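Local coordinates for protein 1-pyrroline-5-carboxylate dehydrogenase (Thermus thermophilus, PDB 1UZB) that probably oxidises glutamate semialdehyde, the open form of 1-pyrroline-5-carboxylate, to glutamate with NAD as a member of the aldehyde dehydrogenase family, at residues Y152-V157 with E168-V172; P163-N167 with V512-F516. One frame throughout, in Å; residues are numbered along the deposited sequence.

Interaction 1: Y152-V157 with E168-V172; sequences YRYPAV and ESFYV
Tyr154 lies across Phe170 as a blade on a plate: its CD2-CE2 edge points at one face of the phenylalanine ring, the planes 73° apart and CD2 3.7 Å from Phe170 CG, an edge-to-face pair. CG of Tyr154 is anti to the backbone N (chi1 175°), which carries the ring out along the strand until OH donates to Glu168 OE1 at 2.6 Å, on the syn side but well out of the carboxylate plane. Arg100 of the second subunit and Arg461 of the third also reach the Glu168 carboxylate. The cis-proline Pro155 fills the hollow between Tyr154 and Glu168: in the conformer given, its CG sits over the centre of the tyrosine face and its CB rests on Glu168 CG at 3.7 Å. Replacing Tyr154 by alanine is likely to uncover one face of Phe170 and take a hydrogen-bond donor from Glu168. Farther along, Val157 is a second bump. Its CG2 lies over the face of Tyr171 in a CH-pi contact, 4.1 Å from the ring centroid, while its CB presses tightly on Ser169 CB at 3.5 Å. Tyr152 turns an edge to the same phenol ring, in an offset T-shaped pair with planes at 71°. Where the backbones stand too far apart to pair directly, one water joins Tyr152 O, Ala156 N and Tyr171 N. The loop thus follows helix 128-149 and folds back along strand 165-180, with Tyr152 also touching helix 500-504 and bonding Leu500 O, while strand 507-515 pairs with 168-172.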
loop_
_atom_site.group_PDB
_atom_site.type_symbol
_atom_site.label_atom_id
_atom_site.label_comp_id
_atom_site.label_asym_id
_atom_site.label_seq_id
_atom_site.Cartn_x
_atom_site.Cartn_y
_atom_site.Cartn_z
ATOM N N TYR A 152 2.276 -14.287 -9.132
ATOM C CA TYR A 152 1.281 -14.653 -10.138
ATOM C C TYR A 152 0.246 -15.641 -9.611
ATOM O O TYR A 152 -0.580 -16.140 -10.375
ATOM C CB TYR A 152 1.962 -15.288 -11.358
ATOM C CG TYR A 152 2.869 -14.359 -12.130
ATOM C CD1 TYR A 152 4.214 -14.226 -11.797
ATOM C CD2 TYR A 152 2.375 -13.602 -13.190
ATOM C CE1 TYR A 152 5.049 -13.356 -12.502
ATOM C CE2 TYR A 152 3.196 -12.735 -13.903
ATOM C CZ TYR A 152 4.529 -12.615 -13.554
ATOM O OH TYR A 152 5.342 -11.759 -14.261
ATOM N N ARG A 153 0.276 -15.916 -8.311
ATOM C CA ARG A 153 -0.640 -16.899 -7.736
ATOM C C ARG A 153 -2.130 -16.578 -7.830
ATOM O O ARG A 153 -2.540 -15.420 -7.839
ATOM C CB ARG A 153 -0.251 -17.190 -6.280
ATOM C CG ARG A 153 -0.651 -16.131 -5.268
ATOM C CD ARG A 153 -0.015 -16.438 -3.917
ATOM N NE ARG A 153 -0.589 -15.660 -2.822
ATOM C CZ ARG A 153 -1.760 -15.921 -2.248
ATOM N NH1 ARG A 153 -2.490 -16.948 -2.662
ATOM N NH2 ARG A 153 -2.199 -15.162 -1.254
ATOM N N TYR A 154 -2.926 -17.641 -7.897
ATOM C CA TYR A 154 -4.380 -17.564 -8.015
ATOM C C TYR A 154 -5.085 -16.744 -6.935
ATOM O O TYR A 154 -4.891 -16.993 -5.747
ATOM C CB TYR A 154 -4.950 -18.988 -8.007
ATOM C CG TYR A 154 -6.460 -19.066 -7.995
ATOM C CD1 TYR A 154 -7.163 -19.253 -6.804
ATOM C CD2 TYR A 154 -7.187 -18.955 -9.179
ATOM C CE1 TYR A 154 -8.555 -19.331 -6.795
ATOM C CE2 TYR A 154 -8.575 -19.029 -9.183
ATOM C CZ TYR A 154 -9.254 -19.217 -7.990
ATOM O OH TYR A 154 -10.629 -19.303 -7.993
ATOM N N PRO A 155 -5.866 -15.718 -7.326
ATOM C CA PRO A 155 -6.196 -15.176 -8.655
ATOM C C PRO A 155 -5.450 -13.839 -8.702
ATOM O O PRO A 155 -5.810 -12.897 -7.995
ATOM C CB PRO A 155 -7.712 -14.984 -8.582
ATOM C CG PRO A 155 -8.146 -15.634 -7.272
ATOM C CD PRO A 155 -6.970 -15.421 -6.394
ATOM N N ALA A 156 -4.423 -13.749 -9.537
ATOM C CA ALA A 156 -3.591 -12.548 -9.577
ATOM C C ALA A 156 -3.972 -11.348 -10.437
ATOM O O ALA A 156 -3.352 -10.295 -10.311
ATOM C CB ALA A 156 -2.162 -12.959 -9.913
ATOM N N VAL A 157 -4.981 -11.470 -11.287
ATOM C CA VAL A 157 -5.319 -10.354 -12.166
ATOM C C VAL A 157 -6.256 -9.278 -11.622
ATOM O O VAL A 157 -7.312 -9.566 -11.058
ATOM C CB VAL A 157 -5.889 -10.879 -13.494
ATOM C CG1 VAL A 157 -6.096 -9.721 -14.460
ATOM C CG2 VAL A 157 -4.945 -11.919 -14.087
ATOM N N GLU A 168 -13.388 -13.173 -12.105
ATOM C CA GLU A 168 -12.086 -13.620 -11.651
ATOM C C GLU A 168 -11.169 -14.010 -12.796
ATOM O O GLU A 168 -11.490 -14.907 -13.573
ATOM C CB GLU A 168 -12.299 -14.820 -10.732
ATOM C CG GLU A 168 -11.075 -15.342 -10.023
ATOM C CD GLU A 168 -11.409 -16.564 -9.200
ATOM O OE1 GLU A 168 -11.501 -17.664 -9.782
ATOM O OE2 GLU A 168 -11.607 -16.417 -7.976
ATOM N N SER A 169 -10.039 -13.322 -12.905
ATOM C CA SER A 169 -9.053 -13.631 -13.931
ATOM C C SER A 169 -7.804 -14.164 -13.239
ATOM O O SER A 169 -7.390 -13.662 -12.184
ATOM C CB SER A 169 -8.728 -12.392 -14.766
ATOM O OG SER A 169 -9.768 -12.153 -15.702
ATOM N N PHE A 170 -7.212 -15.197 -13.825
ATOM C CA PHE A 170 -6.037 -15.819 -13.241
ATOM C C PHE A 170 -5.148 -16.454 -14.296
ATOM O O PHE A 170 -5.578 -16.712 -15.423
ATOM C CB PHE A 170 -6.456 -16.874 -12.202
ATOM C CG PHE A 170 -7.436 -17.895 -12.720
ATOM C CD1 PHE A 170 -8.811 -17.666 -12.664
ATOM C CD2 PHE A 170 -6.984 -19.096 -13.248
ATOM C CE1 PHE A 170 -9.717 -18.626 -13.125
ATOM C CE2 PHE A 170 -7.880 -20.058 -13.709
ATOM C CZ PHE A 170 -9.249 -19.822 -13.644
ATOM N N TYR A 171 -3.902 -16.706 -13.918
ATOM C CA TYR A 171 -2.938 -17.307 -14.819
ATOM C C TYR A 171 -2.833 -18.811 -14.671
ATOM O O TYR A 171 -3.053 -19.372 -13.592
ATOM C CB TYR A 171 -1.552 -16.699 -14.601
ATOM C CG TYR A 171 -1.505 -15.215 -14.838
ATOM C CD1 TYR A 171 -1.355 -14.324 -13.777
ATOM C CD2 TYR A 171 -1.631 -14.698 -16.126
ATOM C CE1 TYR A 171 -1.335 -12.950 -13.993
ATOM C CE2 TYR A 171 -1.612 -13.327 -16.354
ATOM C CZ TYR A 171 -1.463 -12.461 -15.283
ATOM O OH TYR A 171 -1.440 -11.104 -15.501
ATOM N N VAL A 172 -2.497 -19.457 -15.779
ATOM C CA VAL A 172 -2.306 -20.892 -15.793
ATOM C C VAL A 172 -1.118 -21.190 -16.696
ATOM O O VAL A 172 -0.855 -20.465 -17.659
ATOM C CB VAL A 172 -3.572 -21.613 -16.287
ATOM C CG1 VAL A 172 -4.725 -21.254 -15.371
ATOM C CG2 VAL A 172 -3.899 -21.217 -17.718
HETATM O O HOH W 1 -3.351 -16.113 -11.067
HETATM O O HOH W 2 -8.853 -11.748 -10.749
#

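Interaction 2: P163-N167 with V512-F516; sequences PGEDN and VAERF
Phe516, the C-terminal residue, lays the CE1-CZ corner of its ring against Asp166, with CZ 3.6 Å from Asp166 CB, while CD1 comes up beside Gly164 O. Its CG stands beside the backbone N (chi1 -60°), which folds the ring back along the neighbouring strand. The backbone N of Phe516 donates to Gly164 O at 3.1 Å, and a water links that same carbonyl to the terminal OXT. Asp166 and Glu514 form the hydrogen-bonded pair of the register, joined both ways: Glu514 N gives to Asp166 O at 2.9 Å and Asp166 N to Glu514 O at 3.0 Å. The non-hydrogen-bonded pairs beside it, Glu165 with Arg515 and Asn167 with Ala513, send their side chains to the other face of the sheet. There, in the conformer given, Arg515 comes side-on to Glu165, NE and NH1 both directed at OE1, with NH1 at 3.2 Å; the oxygen lies in the guanidinium plane and the two flat groups are nearly coplanar. Asn167 ND2 holds the other oxygen, OE2, at 3.1 Å, so the carboxylate is gripped at both ends and its rotation is probably restricted. Arg473 of the third subunit also forms a salt bridge with OE1, which would help to balance the buried charge, and Gln483 of that subunit bonds to Asn167 OD1. On the opposite face, Asp166 turns to Arg100 and Thr2 of the second subunit. The terminal carboxylate meets Arg111 and Lys104 of the same subunit. The two strands, 172° apart in direction, form an antiparallel arm, as in the oligomerisation domain of aldehyde dehydrogenases; residues 512-514 pair in parallel with a strand of the third subunit, extending the sheet across the interface.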
loop_
_atom_site.group_PDB
_atom_site.type_symbol
_atom_site.label_atom_id
_atom_site.label_comp_id
_atom_site.label_asym_id
_atom_site.label_seq_id
_atom_site.Cartn_x
_atom_site.Cartn_y
_atom_site.Cartn_z
ATOM N N PRO A 163 -21.741 -5.241 -11.400
ATOM C CA PRO A 163 -22.879 -5.553 -10.531
ATOM C C PRO A 163 -23.451 -6.963 -10.684
ATOM O O PRO A 163 -23.645 -7.443 -11.801
ATOM C CB PRO A 163 -23.904 -4.489 -10.918
ATOM C CG PRO A 163 -23.054 -3.326 -11.298
ATOM C CD PRO A 163 -21.968 -3.978 -12.124
ATOM N N GLY A 164 -23.710 -7.608 -9.547
ATOM C CA GLY A 164 -24.297 -8.942 -9.520
ATOM C C GLY A 164 -23.473 -10.084 -10.081
ATOM O O GLY A 164 -24.011 -11.165 -10.343
ATOM N N GLU A 165 -22.176 -9.858 -10.239
ATOM C CA GLU A 165 -21.281 -10.863 -10.795
ATOM C C GLU A 165 -19.941 -10.953 -10.098
ATOM O O GLU A 165 -19.454 -9.983 -9.512
ATOM C CB GLU A 165 -20.953 -10.538 -12.251
ATOM C CG GLU A 165 -22.018 -10.781 -13.279
ATOM C CD GLU A 165 -21.498 -10.519 -14.686
ATOM O OE1 GLU A 165 -22.236 -10.806 -15.649
ATOM O OE2 GLU A 165 -20.353 -10.023 -14.830
ATOM N N ASP A 166 -19.343 -12.133 -10.185
ATOM C CA ASP A 166 -17.997 -12.336 -9.680
ATOM C C ASP A 166 -17.186 -12.479 -10.967
ATOM O O ASP A 166 -17.529 -13.280 -11.839
ATOM C CB ASP A 166 -17.886 -13.619 -8.854
ATOM C CG ASP A 166 -16.485 -13.834 -8.307
ATOM O OD1 ASP A 166 -15.778 -14.751 -8.783
ATOM O OD2 ASP A 166 -16.086 -13.076 -7.400
ATOM N N ASN A 167 -16.145 -11.669 -11.106
ATOM C CA ASN A 167 -15.280 -11.728 -12.275
ATOM C C ASN A 167 -13.882 -11.990 -11.779
ATOM O O ASN A 167 -13.272 -11.154 -11.114
ATOM C CB ASN A 167 -15.372 -10.427 -13.068
ATOM C CG ASN A 167 -16.622 -10.373 -13.916
ATOM O OD1 ASN A 167 -16.708 -11.041 -14.945
ATOM N ND2 ASN A 167 -17.612 -9.604 -13.478
ATOM N N VAL A 512 -13.046 -15.817 -15.735
ATOM C CA VAL A 512 -14.276 -16.532 -15.422
ATOM C C VAL A 512 -15.268 -15.639 -14.691
ATOM O O VAL A 512 -14.955 -15.050 -13.657
ATOM C CB VAL A 512 -13.972 -17.764 -14.558
ATOM C CG1 VAL A 512 -15.238 -18.568 -14.323
ATOM C CG2 VAL A 512 -12.917 -18.620 -15.247
ATOM N N ALA A 513 -16.472 -15.552 -15.239
ATOM C CA ALA A 513 -17.521 -14.724 -14.667
ATOM C C ALA A 513 -18.714 -15.563 -14.233
ATOM O O ALA A 513 -19.125 -16.483 -14.946
ATOM C CB ALA A 513 -17.981 -13.695 -15.698
ATOM N N GLU A 514 -19.251 -15.269 -13.054
ATOM C CA GLU A 514 -20.447 -15.959 -12.592
ATOM C C GLU A 514 -21.494 -14.917 -12.252
ATOM O O GLU A 514 -21.256 -14.030 -11.429
ATOM C CB GLU A 514 -20.219 -16.828 -11.345
ATOM C CG GLU A 514 -21.540 -17.501 -10.928
ATOM C CD GLU A 514 -21.460 -18.409 -9.716
ATOM O OE1 GLU A 514 -20.348 -18.741 -9.264
ATOM O OE2 GLU A 514 -22.542 -18.803 -9.219
ATOM N N ARG A 515 -22.644 -15.011 -12.909
ATOM C CA ARG A 515 -23.748 -14.105 -12.631
ATOM C C ARG A 515 -24.586 -14.824 -11.580
ATOM O O ARG A 515 -25.110 -15.911 -11.830
ATOM C CB ARG A 515 -24.577 -13.854 -13.890
ATOM C CG ARG A 515 -25.716 -12.876 -13.667
ATOM C CD ARG A 515 -26.330 -12.439 -14.979
ATOM N NE ARG A 515 -25.368 -11.725 -15.813
ATOM C CZ ARG A 515 -25.663 -11.177 -16.987
ATOM N NH1 ARG A 515 -24.726 -10.545 -17.681
ATOM N NH2 ARG A 515 -26.896 -11.259 -17.465
ATOM N N PHE A 516 -24.699 -14.226 -10.402
ATOM C CA PHE A 516 -25.446 -14.845 -9.312
ATOM C C PHE A 516 -26.961 -14.771 -9.444
ATOM O O PHE A 516 -27.630 -15.681 -8.908
ATOM C CB PHE A 516 -25.003 -14.247 -7.978
ATOM C CG PHE A 516 -23.546 -14.443 -7.697
ATOM C CD1 PHE A 516 -22.685 -13.354 -7.631
ATOM C CD2 PHE A 516 -23.026 -15.723 -7.527
ATOM C CE1 PHE A 516 -21.325 -13.536 -7.403
ATOM C CE2 PHE A 516 -21.669 -15.916 -7.299
ATOM C CZ PHE A 516 -20.817 -14.819 -7.239
ATOM O OXT PHE A 516 -27.459 -13.808 -10.058
HETATM O O HOH W 3 -26.742 -11.321 -10.233
HETATM O O HOH W 4 -15.976 -16.034 -11.160
#

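Interactions 1 and 2 lie with their centres about 16 Å apart on the same side of the chain's centre, one after the other along strand 165-180. Their segments alternate in sequence: 152-157, then 163-167, then 168-172, and only some 340 residues later 512-516. Strand 507-515 runs beside both, and Glu168 O probably accepts from Val512 N, with Phe170 packing on Val512 where the contacts meet. Interaction 2, about 45 Å from the centre of the chain, forms the far end of the arm, and interaction 1, at about 30 Å, lies nearer the body. Both touch the third subunit, so the arm takes part in assembling the hexamer.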